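Local coordinates for putative angiotensinogen (Lampetra fluviatilis, PDB 5INW), which is a heparin-binding serpin that inhibits thrombin, an inhibition that heparin promotes through a template mechanism, at residues L260-V264 against M275-H280; Q281-Y287 against S341-L347; A211-N216 against D229-V234; V176-K180 against N199-F205. The protein carries 1 engineered substitution. One frame throughout, in Å; residues are numbered along the deposited sequence.

Overall arrangement
Along the chain the contacts follow one another in the order contact 4, contact 3, contact 1, contact 2, and they gather into two touching pairs. Contacts 1 and 2, centres 18 Å apart, share strand 273-283, which lies between strands 261-267 and 345-359. Contacts 3 and 4, centres 12 Å apart, meet where Met215 packs on Phe177 and Phe205, and Val234 on Phe205; helix 208-221 follows strand 200-203. Between the pairs the centres lie about 38 to 51 Å apart. Contacts 1 and 2 lie in sheet C and contact 4 at the edge of sheet A; strand 345-359, broken by a bulge or short loop, runs from one into the other, so the sites sample both ends of the cleaved serpin.

Contact 1 of 4, residues L260-V264 against M275-H280; sequences LTKNV and MVPTMH
Thr261 to Val264 runs against Met275 to His280 as an antiparallel pair, the short strand axes approaching to 4.3 Å with 152° between their directions. Lys262 and Thr278 form one hydrogen-bonded pair, firm from Thr278 N to Lys262 O (2.9 Å) and weak in return. In the next such pair, Val276 N meets Val264 O at 3.0 Å in a nearly straight bond, 177° at the hydrogen. The return bond, from Val264 N to Val276 O, is longer at 3.2 Å. Val264 lays its CB against Thr278 OG1 at 3.5 Å, the two side chains crossing at about a right angle. On the other face Thr261 and Met279 lie side by side, OG1 to CG 3.6 Å, while Thr261 OG1 is hydrogen-bonded to Glu403. Met275, bent at chi2 and chi3, curls its CE to 3.6 Å from Asn263 CB. With CG set beside the backbone N (chi1 -62°), His280 turns its ring edge to Leu260 O, which lies in the ring plane 3.4 Å from CD2. Strand 273-283 also bonds to strand 345-359 beyond, and the whole is a beta hairpin at the edge of serpin sheet C.

Contact 2 of 4, residues Q281-Y287 against S341-L347; sequences QRAKLSY and SNHYVQL
Gln281 pairs with Leu347 where strand 273-283 runs antiparallel to strand 345-359 in serpin sheet C: Leu347 N meets Gln281 O at 2.9 Å, nearly along the C=O axis, and Gln281 N meets Leu347 O at 3.3 Å. On the far side, Gln346 and Leu347 ladder in parallel with a strand of the C-terminal peptide, a separate chain, which continues the sheet. Arg282 bends at chi3 and brings its guanidinium over Tyr344 in a cation-pi contact, CZ 4.2 Å from the ring centroid and 20° off the normal; the two planes are inclined by 51°. Its CG and CD rest on the Gln346 amide. Ala283 O accepts from Val345 N, whereas the bond from Ala283 N to Val345 O is weak. Lys284, extended beyond CG, covers the opposite face of Tyr344 with a CH-pi contact from CE, 3.8 Å from the centroid, so the ring lies between guanidinium and lysine methylenes. The Leu285 and Leu347 side chains cross at about a right angle, CD1 to CD2 3.9 Å. Ser286 OG bonds outside the segments, to Gly339 O and Pro340 O. Tyr287, its CG between backbone N and carbonyl carbon (chi1 65°), sets ring atom CE1 3.7 Å from Val345 CG2.

Contact 3 of 4, residues A211-N216 against D229-V234; sequences AVELMN and DVISDV
Ile231 and Met215 meet at the apolar centre, Ile231 CD1 lying 3.8 Å from Met215 CE, with the two side chains crossing at about a right angle. The methionine is bent at chi3, and CD1 touches its CB as well as its methyl, so the isoleucine end sits against both ends of that side chain. This is the serpin motif in which helix 208-221, helix F of the family, is followed by a loop that doubles back along it on the way to strand 238-251 of sheet A. One turn earlier in the helix Val212 CG2 stands 4.1 Å from Ile231 CG2 and 4.0 Å from Val234 CG1, and the same Val234 methyl reaches Ala211 CB. Phe205, from the turn before the helix, backs both Met215 and Val234. Val230 packs on Ile219 of the same helix and on Glu411 and Val413 of strand 405-417, the cleaved reactive loop inserted in the sheet. The loop thus packs against both. At the polar edge Asn216 spends both ends of its amide on Ile231, fixing the amide's rotation and pairing both backbone polar groups of the isoleucine. Ile231 N donates to Asn216 OD1 at 2.8 Å and 171°, in the carbonyl plane on a lone pair. The return bond, from Asn216 ND2 to Ile231 O, measures 2.7 Å at 176°, with the acceptor 1° out of the amide plane.

Contact 4 of 4, residues V176-K180 against N199-F205; sequences VFSKK and NVRSVDF
Val176 and Arg201 begin a parallel ladder whose backbone bonds alternate between the strands. Arg201 N donates to Val176 O at 2.9 Å, Ser178 N to Arg201 O at 2.9 Å, and Val203 N to Ser178 O at 2.8 Å; the short axes diverge by 40°. Weaker CA-H...O contacts fill in between, among them Phe177 CA on Arg201 O. Apolar contacts separate by face. On one side Ser178 CB lies 3.6 Å from Val200 CG1. On the other, Phe177 carries CG beside its backbone N (chi1 -58°), which sends CD1 obliquely to 3.8 Å from Val203 CG2, and Arg201 CB also touches that ring atom. Phe205 folds back from the end of the second segment, presenting the edge of its ring: CZ is 4.0 Å from Phe177 CB and CE2 is 3.3 Å from Lys179 N. Met215 of helix 208-221 covers both phenylalanines. Lys180 NZ lies 4.9 Å from Asp204 OD2, not in contact, so any attraction is probably long-range. Strand 168-179 also pairs with strand 238-251, through Phe177 with Val241 and Lys179 with Ser239. Together with helix 186-196 between them, the two strands make a beta-alpha-beta crossover at the edge of serpin sheet A.

Contact 1 of 4, residues L260-V264 against M275-H280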
# COMPACT_ATOMS: atom_id res chain seq x y z
N LEU A 260 -17.33 25.42 2.13
CA LEU A 260 -15.98 26.00 2.03
C LEU A 260 -15.11 25.17 1.11
O LEU A 260 -14.13 24.58 1.54
CB LEU A 260 -15.35 26.06 3.42
CG LEU A 260 -16.06 26.92 4.45
CD1 LEU A 260 -15.79 26.44 5.87
CD2 LEU A 260 -15.59 28.35 4.27
N THR A 261 -15.50 25.05 -0.15
CA THR A 261 -14.72 24.30 -1.13
C THR A 261 -14.81 25.08 -2.46
O THR A 261 -15.86 25.07 -3.10
CB THR A 261 -15.14 22.79 -1.24
OG1 THR A 261 -14.83 22.10 -0.01
CG2 THR A 261 -14.43 22.09 -2.38
N LYS A 262 -13.72 25.76 -2.83
CA LYS A 262 -13.63 26.57 -4.05
C LYS A 262 -12.38 26.11 -4.82
O LYS A 262 -11.44 25.54 -4.25
CB LYS A 262 -13.61 28.13 -3.79
CG LYS A 262 -14.44 28.91 -4.84
CD LYS A 262 -14.12 30.41 -5.03
CE LYS A 262 -15.05 31.05 -6.07
NZ LYS A 262 -14.62 32.39 -6.54
N ASN A 263 -12.35 26.37 -6.13
CA ASN A 263 -11.18 26.05 -6.94
C ASN A 263 -10.01 26.95 -6.53
O ASN A 263 -10.22 28.09 -6.17
CB ASN A 263 -11.48 26.24 -8.43
CG ASN A 263 -12.62 25.36 -8.92
OD1 ASN A 263 -12.89 24.31 -8.38
ND2 ASN A 263 -13.30 25.81 -9.95
N VAL A 264 -8.80 26.45 -6.59
CA VAL A 264 -7.60 27.21 -6.21
C VAL A 264 -6.46 26.70 -7.09
O VAL A 264 -6.44 25.51 -7.47
CB VAL A 264 -7.27 27.01 -4.71
CG1 VAL A 264 -5.87 27.54 -4.34
CG2 VAL A 264 -8.35 27.61 -3.82
N MET A 275 -6.63 24.38 -11.78
CA MET A 275 -7.74 24.68 -10.87
C MET A 275 -8.26 23.42 -10.19
O MET A 275 -8.92 22.58 -10.81
CB MET A 275 -8.89 25.41 -11.58
CG MET A 275 -8.56 26.85 -11.95
SD MET A 275 -7.74 27.88 -10.68
CE MET A 275 -9.12 28.60 -9.80
N VAL A 276 -7.96 23.29 -8.89
CA VAL A 276 -8.31 22.09 -8.13
C VAL A 276 -9.31 22.42 -7.03
O VAL A 276 -9.03 23.29 -6.21
CB VAL A 276 -7.05 21.48 -7.50
CG1 VAL A 276 -7.36 20.13 -6.85
CG2 VAL A 276 -5.98 21.30 -8.55
N PRO A 277 -10.47 21.73 -7.01
CA PRO A 277 -11.42 22.01 -5.96
C PRO A 277 -10.74 21.75 -4.65
O PRO A 277 -10.29 20.63 -4.42
CB PRO A 277 -12.56 21.00 -6.20
CG PRO A 277 -11.96 19.90 -6.97
CD PRO A 277 -10.88 20.55 -7.81
N THR A 278 -10.60 22.79 -3.85
CA THR A 278 -9.74 22.79 -2.68
C THR A 278 -10.63 23.00 -1.49
O THR A 278 -11.49 23.88 -1.51
CB THR A 278 -8.66 23.90 -2.82
OG1 THR A 278 -7.87 23.65 -4.00
CG2 THR A 278 -7.73 23.95 -1.60
N MET A 279 -10.43 22.21 -0.45
CA MET A 279 -11.29 22.22 0.74
C MET A 279 -10.67 23.08 1.80
O MET A 279 -9.47 23.35 1.74
CB MET A 279 -11.47 20.81 1.31
CG MET A 279 -12.08 19.84 0.32
SD MET A 279 -12.16 18.18 0.93
CE MET A 279 -10.46 17.80 1.37
N HIS A 280 -11.50 23.46 2.79
CA HIS A 280 -11.11 24.49 3.76
C HIS A 280 -11.74 24.26 5.11
O HIS A 280 -12.95 23.96 5.21
CB HIS A 280 -11.51 25.85 3.25
CG HIS A 280 -10.83 26.24 1.99
ND1 HIS A 280 -9.58 26.82 1.97
CD2 HIS A 280 -11.22 26.16 0.70
CE1 HIS A 280 -9.22 27.06 0.72
NE2 HIS A 280 -10.21 26.68 -0.07

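Contact 2 of 4, residues Q281-Y287 against S341-L347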
# COMPACT_ATOMS: atom_id res chain seq x y z
N GLN A 281 -10.92 24.41 6.15
CA GLN A 281 -11.37 24.23 7.53
C GLN A 281 -10.43 24.90 8.54
O GLN A 281 -9.20 25.09 8.33
CB GLN A 281 -11.61 22.74 7.95
CG GLN A 281 -10.35 21.89 8.11
CD GLN A 281 -10.62 20.47 8.58
OE1 GLN A 281 -11.75 20.00 8.64
NE2 GLN A 281 -9.56 19.78 8.91
N ARG A 282 -11.05 25.30 9.63
CA ARG A 282 -10.35 25.81 10.77
C ARG A 282 -10.54 24.75 11.83
O ARG A 282 -11.63 24.66 12.42
CB ARG A 282 -10.89 27.19 11.19
CG ARG A 282 -9.81 28.08 11.77
CD ARG A 282 -10.30 29.27 12.59
NE ARG A 282 -10.78 28.87 13.91
CZ ARG A 282 -11.07 29.70 14.91
NH1 ARG A 282 -10.92 31.02 14.78
NH2 ARG A 282 -11.51 29.20 16.07
N ALA A 283 -9.52 23.92 12.06
CA ALA A 283 -9.56 22.96 13.18
C ALA A 283 -8.23 22.86 13.94
O ALA A 283 -7.21 23.41 13.51
CB ALA A 283 -10.01 21.61 12.69
N LYS A 284 -8.28 22.17 15.08
CA LYS A 284 -7.13 21.92 15.95
C LYS A 284 -6.29 20.72 15.46
O LYS A 284 -6.56 19.57 15.83
CB LYS A 284 -7.60 21.68 17.39
CG LYS A 284 -8.46 22.81 17.93
CD LYS A 284 -8.84 22.60 19.38
CE LYS A 284 -9.73 23.75 19.80
NZ LYS A 284 -10.03 23.70 21.24
N LEU A 285 -5.26 20.98 14.68
CA LEU A 285 -4.46 19.95 14.06
C LEU A 285 -3.04 20.08 14.50
O LEU A 285 -2.55 21.18 14.65
CB LEU A 285 -4.52 20.12 12.55
CG LEU A 285 -5.96 20.06 12.03
CD1 LEU A 285 -6.05 20.52 10.59
CD2 LEU A 285 -6.53 18.65 12.18
N SER A 286 -2.37 18.95 14.70
CA SER A 286 -0.94 18.96 14.96
C SER A 286 -0.19 19.25 13.68
O SER A 286 -0.46 18.63 12.67
CB SER A 286 -0.47 17.62 15.50
OG SER A 286 -1.00 17.46 16.80
N TYR A 287 0.75 20.19 13.74
CA TYR A 287 1.61 20.53 12.61
C TYR A 287 2.98 20.89 13.15
O TYR A 287 3.15 21.06 14.35
CB TYR A 287 1.03 21.69 11.81
CG TYR A 287 0.98 23.00 12.57
CD1 TYR A 287 0.14 23.13 13.67
CD2 TYR A 287 1.79 24.10 12.20
CE1 TYR A 287 0.11 24.30 14.41
CE2 TYR A 287 1.75 25.28 12.93
CZ TYR A 287 0.91 25.38 14.03
OH TYR A 287 0.83 26.55 14.76
N SER A 341 -0.20 20.63 19.65
CA SER A 341 -0.25 21.85 18.84
C SER A 341 -1.70 22.32 18.61
O SER A 341 -2.03 22.88 17.55
CB SER A 341 0.49 21.65 17.50
OG SER A 341 1.62 20.81 17.64
N ASN A 342 -2.55 22.11 19.63
CA ASN A 342 -4.00 22.29 19.51
C ASN A 342 -4.42 23.68 19.95
O ASN A 342 -5.11 23.88 20.97
CB ASN A 342 -4.77 21.17 20.20
CG ASN A 342 -4.45 19.80 19.61
OD1 ASN A 342 -3.91 18.94 20.28
ND2 ASN A 342 -4.75 19.61 18.34
N HIS A 343 -3.90 24.63 19.18
CA HIS A 343 -4.59 25.83 18.79
C HIS A 343 -5.09 25.54 17.38
O HIS A 343 -4.49 24.77 16.64
CB HIS A 343 -3.64 27.05 18.81
CG HIS A 343 -2.81 27.13 20.05
ND1 HIS A 343 -3.25 27.76 21.19
CD2 HIS A 343 -1.59 26.62 20.34
CE1 HIS A 343 -2.32 27.66 22.13
NE2 HIS A 343 -1.30 26.97 21.63
N TYR A 344 -6.18 26.20 17.00
CA TYR A 344 -6.77 26.07 15.68
C TYR A 344 -5.78 26.43 14.55
O TYR A 344 -4.98 27.36 14.66
CB TYR A 344 -8.02 26.96 15.56
CG TYR A 344 -9.30 26.48 16.27
CD1 TYR A 344 -10.22 25.66 15.63
CD2 TYR A 344 -9.61 26.92 17.56
CE1 TYR A 344 -11.39 25.25 16.25
CE2 TYR A 344 -10.78 26.51 18.19
CZ TYR A 344 -11.67 25.68 17.53
OH TYR A 344 -12.83 25.29 18.15
N VAL A 345 -5.90 25.70 13.44
CA VAL A 345 -5.06 25.88 12.26
C VAL A 345 -5.93 26.15 11.03
O VAL A 345 -7.08 25.66 10.95
CB VAL A 345 -4.24 24.61 11.99
CG1 VAL A 345 -3.33 24.79 10.79
CG2 VAL A 345 -3.43 24.25 13.23
N GLN A 346 -5.38 26.91 10.08
CA GLN A 346 -6.05 27.20 8.82
C GLN A 346 -5.57 26.23 7.75
O GLN A 346 -4.46 26.35 7.25
CB GLN A 346 -5.72 28.62 8.37
CG GLN A 346 -6.26 29.69 9.29
CD GLN A 346 -7.76 29.84 9.18
OE1 GLN A 346 -8.41 29.06 8.47
NE2 GLN A 346 -8.32 30.82 9.89
N LEU A 347 -6.41 25.26 7.39
CA LEU A 347 -5.99 24.22 6.47
C LEU A 347 -6.65 24.38 5.13
O LEU A 347 -7.84 24.67 5.08
CB LEU A 347 -6.30 22.83 7.01
CG LEU A 347 -5.90 21.64 6.12
CD1 LEU A 347 -4.41 21.52 5.92
CD2 LEU A 347 -6.45 20.34 6.69

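Contact 3 of 4, residues A211-N216 against D229-V234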
# COMPACT_ATOMS: atom_id res chain seq x y z
N ALA A 211 -12.01 -18.39 -16.85
CA ALA A 211 -11.12 -18.30 -15.69
C ALA A 211 -11.03 -16.86 -15.06
O ALA A 211 -11.14 -16.72 -13.86
CB ALA A 211 -9.73 -18.83 -16.05
N VAL A 212 -10.91 -15.82 -15.89
CA VAL A 212 -10.93 -14.45 -15.44
C VAL A 212 -12.27 -14.08 -14.81
O VAL A 212 -12.30 -13.45 -13.78
CB VAL A 212 -10.56 -13.44 -16.57
CG1 VAL A 212 -10.76 -11.98 -16.14
CG2 VAL A 212 -9.12 -13.61 -16.96
N GLU A 213 -13.37 -14.46 -15.42
CA GLU A 213 -14.70 -14.15 -14.87
C GLU A 213 -14.93 -14.83 -13.55
O GLU A 213 -15.57 -14.25 -12.66
CB GLU A 213 -15.80 -14.61 -15.81
CG GLU A 213 -15.84 -13.87 -17.13
CD GLU A 213 -16.87 -14.48 -18.05
OE1 GLU A 213 -17.91 -14.94 -17.51
OE2 GLU A 213 -16.62 -14.52 -19.29
N LEU A 214 -14.43 -16.07 -13.43
CA LEU A 214 -14.62 -16.87 -12.23
C LEU A 214 -13.78 -16.29 -11.12
O LEU A 214 -14.29 -16.05 -10.02
CB LEU A 214 -14.26 -18.35 -12.45
CG LEU A 214 -15.24 -19.19 -13.31
CD1 LEU A 214 -14.61 -20.45 -13.85
CD2 LEU A 214 -16.48 -19.55 -12.55
N MET A 215 -12.52 -16.03 -11.40
CA MET A 215 -11.66 -15.47 -10.37
C MET A 215 -12.21 -14.13 -9.84
O MET A 215 -12.35 -13.96 -8.62
CB MET A 215 -10.27 -15.32 -10.89
CG MET A 215 -9.54 -16.64 -11.11
SD MET A 215 -8.08 -16.42 -12.17
CE MET A 215 -6.84 -16.16 -10.96
N ASN A 216 -12.57 -13.22 -10.76
CA ASN A 216 -13.11 -11.92 -10.39
C ASN A 216 -14.39 -12.03 -9.64
O ASN A 216 -14.58 -11.31 -8.68
CB ASN A 216 -13.29 -11.02 -11.59
CG ASN A 216 -11.98 -10.48 -12.10
OD1 ASN A 216 -11.10 -10.09 -11.33
ND2 ASN A 216 -11.83 -10.46 -13.42
N ASP A 229 -13.20 -7.01 -11.26
CA ASP A 229 -12.08 -6.84 -12.24
C ASP A 229 -10.59 -6.72 -11.74
O ASP A 229 -9.74 -6.14 -12.41
CB ASP A 229 -12.40 -5.70 -13.24
CG ASP A 229 -12.35 -4.32 -12.59
OD1 ASP A 229 -11.54 -4.08 -11.65
OD2 ASP A 229 -13.12 -3.44 -13.03
N VAL A 230 -10.26 -7.31 -10.60
CA VAL A 230 -8.91 -7.33 -10.10
C VAL A 230 -8.02 -8.08 -11.09
O VAL A 230 -6.84 -7.79 -11.20
CB VAL A 230 -8.83 -8.02 -8.71
CG1 VAL A 230 -7.39 -8.22 -8.22
CG2 VAL A 230 -9.60 -7.22 -7.68
N ILE A 231 -8.55 -9.08 -11.78
CA ILE A 231 -7.77 -9.79 -12.78
C ILE A 231 -8.29 -9.45 -14.19
O ILE A 231 -9.51 -9.47 -14.43
CB ILE A 231 -7.78 -11.30 -12.53
CG1 ILE A 231 -6.97 -11.60 -11.26
CG2 ILE A 231 -7.19 -12.04 -13.71
CD1 ILE A 231 -7.71 -12.53 -10.36
N SER A 232 -7.34 -9.15 -15.08
CA SER A 232 -7.63 -8.83 -16.49
C SER A 232 -7.37 -10.00 -17.44
O SER A 232 -8.13 -10.19 -18.38
CB SER A 232 -6.80 -7.63 -16.95
OG SER A 232 -5.43 -7.81 -16.61
N ASP A 233 -6.32 -10.77 -17.17
CA ASP A 233 -5.79 -11.75 -18.12
C ASP A 233 -5.15 -12.87 -17.32
O ASP A 233 -4.67 -12.64 -16.21
CB ASP A 233 -4.76 -11.04 -19.04
CG ASP A 233 -4.63 -11.63 -20.46
OD1 ASP A 233 -4.87 -12.83 -20.69
OD2 ASP A 233 -4.20 -10.86 -21.37
N VAL A 234 -5.12 -14.07 -17.89
CA VAL A 234 -4.44 -15.22 -17.30
C VAL A 234 -3.98 -16.18 -18.39
O VAL A 234 -4.77 -16.60 -19.24
CB VAL A 234 -5.35 -15.93 -16.27
CG1 VAL A 234 -6.51 -16.67 -16.94
CG2 VAL A 234 -4.56 -16.87 -15.40

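Contact 4 of 4, residues V176-K180 against N199-F205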
# COMPACT_ATOMS: atom_id res chain seq x y z
N VAL A 176 -5.91 -17.22 -3.05
CA VAL A 176 -4.96 -17.96 -3.81
C VAL A 176 -5.67 -18.93 -4.74
O VAL A 176 -6.37 -19.88 -4.32
CB VAL A 176 -3.96 -18.73 -2.91
CG1 VAL A 176 -3.02 -19.59 -3.75
CG2 VAL A 176 -3.16 -17.75 -2.02
N PHE A 177 -5.47 -18.71 -6.02
CA PHE A 177 -6.00 -19.62 -7.04
C PHE A 177 -4.91 -20.57 -7.49
O PHE A 177 -3.76 -20.17 -7.66
CB PHE A 177 -6.55 -18.81 -8.22
CG PHE A 177 -7.60 -17.83 -7.85
CD1 PHE A 177 -8.90 -18.27 -7.60
CD2 PHE A 177 -7.30 -16.46 -7.73
CE1 PHE A 177 -9.90 -17.38 -7.28
CE2 PHE A 177 -8.32 -15.53 -7.39
CZ PHE A 177 -9.63 -16.01 -7.15
N SER A 178 -5.28 -21.80 -7.78
CA SER A 178 -4.33 -22.83 -8.22
C SER A 178 -4.84 -23.60 -9.44
O SER A 178 -6.05 -23.84 -9.58
CB SER A 178 -4.05 -23.77 -7.03
OG SER A 178 -3.38 -24.94 -7.44
N LYS A 179 -3.90 -24.01 -10.30
CA LYS A 179 -4.23 -24.89 -11.48
C LYS A 179 -4.96 -26.16 -11.06
O LYS A 179 -4.61 -26.79 -10.06
CB LYS A 179 -3.00 -25.28 -12.26
CG LYS A 179 -3.25 -25.78 -13.67
CD LYS A 179 -1.92 -26.15 -14.33
CE LYS A 179 -1.95 -26.03 -15.85
NZ LYS A 179 -2.72 -27.13 -16.50
N LYS A 180 -6.00 -26.49 -11.81
CA LYS A 180 -6.94 -27.54 -11.41
C LYS A 180 -6.28 -28.89 -11.30
O LYS A 180 -6.53 -29.61 -10.35
CB LYS A 180 -8.13 -27.63 -12.37
CG LYS A 180 -9.31 -28.40 -11.80
CD LYS A 180 -10.47 -28.44 -12.77
CE LYS A 180 -10.25 -29.57 -13.76
NZ LYS A 180 -11.37 -29.74 -14.71
N ASN A 199 -8.20 -20.03 1.91
CA ASN A 199 -8.30 -21.36 1.31
C ASN A 199 -8.02 -21.25 -0.14
O ASN A 199 -8.13 -20.17 -0.69
CB ASN A 199 -9.61 -22.02 1.58
CG ASN A 199 -9.55 -22.86 2.85
OD1 ASN A 199 -10.01 -22.43 3.89
ND2 ASN A 199 -8.90 -24.05 2.77
N VAL A 200 -7.49 -22.33 -0.70
CA VAL A 200 -6.96 -22.32 -2.06
C VAL A 200 -8.07 -22.76 -2.93
O VAL A 200 -8.63 -23.80 -2.68
CB VAL A 200 -5.80 -23.33 -2.24
CG1 VAL A 200 -5.42 -23.45 -3.71
CG2 VAL A 200 -4.61 -22.89 -1.43
N ARG A 201 -8.43 -21.94 -3.91
CA ARG A 201 -9.50 -22.30 -4.85
C ARG A 201 -8.82 -22.76 -6.13
O ARG A 201 -7.87 -22.13 -6.59
CB ARG A 201 -10.47 -21.12 -5.10
CG ARG A 201 -11.08 -20.43 -3.85
CD ARG A 201 -11.91 -21.35 -2.94
NE ARG A 201 -11.96 -20.93 -1.51
CZ ARG A 201 -12.75 -21.48 -0.55
NH1 ARG A 201 -13.57 -22.49 -0.82
NH2 ARG A 201 -12.72 -21.01 0.70
N SER A 202 -9.27 -23.87 -6.69
CA SER A 202 -8.73 -24.36 -7.96
C SER A 202 -9.50 -23.81 -9.18
O SER A 202 -10.65 -23.42 -9.07
CB SER A 202 -8.69 -25.89 -7.99
OG SER A 202 -9.94 -26.39 -7.70
N VAL A 203 -8.80 -23.73 -10.31
CA VAL A 203 -9.31 -23.06 -11.50
C VAL A 203 -8.74 -23.68 -12.73
O VAL A 203 -7.59 -24.14 -12.71
CB VAL A 203 -8.88 -21.59 -11.54
CG1 VAL A 203 -9.37 -20.90 -12.81
CG2 VAL A 203 -9.40 -20.86 -10.33
N ASP A 204 -9.57 -23.73 -13.78
CA ASP A 204 -9.17 -24.19 -15.09
C ASP A 204 -8.69 -22.95 -15.83
O ASP A 204 -9.49 -22.23 -16.44
CB ASP A 204 -10.33 -24.88 -15.81
CG ASP A 204 -9.94 -25.47 -17.17
OD1 ASP A 204 -8.78 -25.36 -17.62
OD2 ASP A 204 -10.84 -26.05 -17.82
N PHE A 205 -7.40 -22.67 -15.75
CA PHE A 205 -6.83 -21.51 -16.43
C PHE A 205 -6.74 -21.75 -17.93
O PHE A 205 -6.46 -20.80 -18.66
CB PHE A 205 -5.41 -21.17 -15.91
CG PHE A 205 -5.35 -20.86 -14.44
CD1 PHE A 205 -5.90 -19.71 -13.94
CD2 PHE A 205 -4.66 -21.70 -13.56
CE1 PHE A 205 -5.79 -19.40 -12.60
CE2 PHE A 205 -4.55 -21.38 -12.21
CZ PHE A 205 -5.11 -20.22 -11.73